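PDB 1KS8: endo-b-1,4-glucanase, which probably hydrolyses internal beta-1,4-glucosidic linkages in cellulose and related beta-glucans, as a family 9 endoglucanase from a termite. Local coordinates for residues Arg344-Gly349 and Ala390-Pro395. Sequence-based numbering, arbitrary orientation.
Sequences RSFVCG and ALVGGP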
loop_
_atom_site.group_PDB
_atom_site.type_symbol
_atom_site.label_atom_id
_atom_site.label_comp_id
_atom_site.label_asym_id
_atom_site.label_seq_id
_atom_site.Cartn_x
_atom_site.Cartn_y
_atom_site.Cartn_z
ATOM N N ARG A 344 6.294 21.811 -9.091
ATOM C CA ARG A 344 5.898 21.877 -7.692
ATOM C C ARG A 344 5.881 20.475 -7.116
ATOM O O ARG A 344 5.770 19.491 -7.848
ATOM C CB ARG A 344 4.504 22.500 -7.547
ATOM C CG ARG A 344 3.366 21.616 -8.047
ATOM C CD ARG A 344 2.032 22.348 -7.996
ATOM N NE ARG A 344 1.625 22.658 -6.630
ATOM C CZ ARG A 344 0.569 23.403 -6.315
ATOM N NH1 ARG A 344 -0.189 23.923 -7.271
ATOM N NH2 ARG A 344 0.268 23.625 -5.043
ATOM N N SER A 345 6.004 20.392 -5.800
ATOM C CA SER A 345 5.973 19.113 -5.115
ATOM C C SER A 345 4.539 18.615 -5.026
ATOM O O SER A 345 3.600 19.407 -4.917
ATOM C CB SER A 345 6.531 19.255 -3.701
ATOM O OG SER A 345 6.186 18.124 -2.916
ATOM N N PHE A 346 4.380 17.296 -5.084
ATOM C CA PHE A 346 3.069 16.671 -4.958
ATOM C C PHE A 346 3.058 15.798 -3.714
ATOM O O PHE A 346 2.203 14.928 -3.548
ATOM C CB PHE A 346 2.737 15.862 -6.209
ATOM C CG PHE A 346 2.366 16.717 -7.384
ATOM C CD1 PHE A 346 1.144 17.386 -7.411
ATOM C CD2 PHE A 346 3.254 16.902 -8.439
ATOM C CE1 PHE A 346 0.813 18.231 -8.471
ATOM C CE2 PHE A 346 2.932 17.745 -9.500
ATOM C CZ PHE A 346 1.709 18.410 -9.514
ATOM N N VAL A 347 4.033 16.044 -2.845
ATOM C CA VAL A 347 4.154 15.337 -1.577
ATOM C C VAL A 347 3.879 16.362 -0.477
ATOM O O VAL A 347 4.619 17.334 -0.318
ATOM C CB VAL A 347 5.567 14.752 -1.387
ATOM C CG1 VAL A 347 5.690 14.122 -0.003
ATOM C CG2 VAL A 347 5.847 13.715 -2.466
ATOM N N CYS A 348 2.804 16.155 0.274
ATOM C CA CYS A 348 2.446 17.084 1.338
ATOM C C CYS A 348 3.584 17.272 2.335
ATOM O O CYS A 348 4.283 16.321 2.676
ATOM C CB CYS A 348 1.202 16.583 2.076
ATOM S SG CYS A 348 -0.278 16.474 1.028
ATOM N N GLY A 349 3.761 18.509 2.792
ATOM C CA GLY A 349 4.800 18.815 3.759
ATOM C C GLY A 349 6.221 18.752 3.237
ATOM O O GLY A 349 7.173 18.764 4.020
ATOM N N ALA A 390 2.563 12.525 2.543
ATOM C CA ALA A 390 1.481 12.009 1.708
ATOM C C ALA A 390 1.585 12.359 0.229
ATOM O O ALA A 390 1.690 13.534 -0.136
ATOM C CB ALA A 390 0.135 12.489 2.254
ATOM N N LEU A 391 1.541 11.333 -0.618
ATOM C CA LEU A 391 1.584 11.516 -2.067
ATOM C C LEU A 391 0.136 11.671 -2.545
ATOM O O LEU A 391 -0.684 10.771 -2.345
ATOM C CB LEU A 391 2.222 10.293 -2.737
ATOM C CG LEU A 391 2.339 10.325 -4.265
ATOM C CD1 LEU A 391 3.337 11.397 -4.684
ATOM C CD2 LEU A 391 2.791 8.962 -4.772
ATOM N N VAL A 392 -0.188 12.807 -3.158
ATOM C CA VAL A 392 -1.553 13.025 -3.632
ATOM C C VAL A 392 -1.797 12.393 -5.001
ATOM O O VAL A 392 -0.873 11.875 -5.630
ATOM C CB VAL A 392 -1.899 14.543 -3.718
ATOM C CG1 VAL A 392 -1.772 15.188 -2.346
ATOM C CG2 VAL A 392 -1.007 15.240 -4.730
ATOM N N GLY A 393 -3.051 12.432 -5.448
ATOM C CA GLY A 393 -3.389 11.881 -6.749
ATOM C C GLY A 393 -2.495 12.505 -7.803
ATOM O O GLY A 393 -1.912 11.806 -8.633
ATOM N N GLY A 394 -2.394 13.830 -7.785
ATOM C CA GLY A 394 -1.522 14.494 -8.733
ATOM C C GLY A 394 -2.175 15.339 -9.801
ATOM O O GLY A 394 -3.370 15.625 -9.745
ATOM N N PRO A 395 -1.392 15.750 -10.808
ATOM C CA PRO A 395 -1.855 16.579 -11.924
ATOM C C PRO A 395 -2.589 15.785 -12.993
ATOM O O PRO A 395 -2.612 14.550 -12.965
ATOM C CB PRO A 395 -0.560 17.181 -12.448
ATOM C CG PRO A 395 0.386 16.027 -12.311
ATOM C CD PRO A 395 0.053 15.470 -10.931
#
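Pro395 lays its CD over one face of the Phe346 ring, 3.8 Å from the ring centroid, a CH-pi contact displaced toward the rim at CZ. At the ring's edge, near its plane, sits Val392 CG2, 4.1 Å from Phe346 CD1. With CG anti to the carbonyl carbon (chi1 -75°), the Phe346 ring is carried away from its own C=O and over toward Pro395. Phe346 O takes the N-H of Val392 at 3.2 Å in a nearly straight bond, the donor lying almost on the line of the C=O. Cys348 N returns a bond of 2.9 Å to Ala390 O, which also receives a CA-H...O contact from Val347. The two branches of Val392 part company: CG2 lies by Phe346 O, and CG1 meets Cys348 SG at 3.9 Å. On the other side, Val347 CG2 touches Leu391 CD1. Trimmed to an alanine, Phe346 would probably leave Pro395 CD without a ring face to rest on and Tyr401 without its edge-to-face partner. Further out, Ser345 OG accepts from Val347 N in an ST turn, while Phe421 of helix 415-430 packs against both Val347 and Leu391, and Asn418 OD1 holds Leu391 N. The two backbone bonds flank Val347 and Leu391, a single antiparallel bridge of the non-hydrogen-bonded kind. It makes a buried contact between the loop after helix 324-341 and the loop before helix 408-411 of the (alpha/alpha)6 barrel, with the Val392 side chain about 7 Å from those of Asp403 and Glu412, the predicted active-site residues.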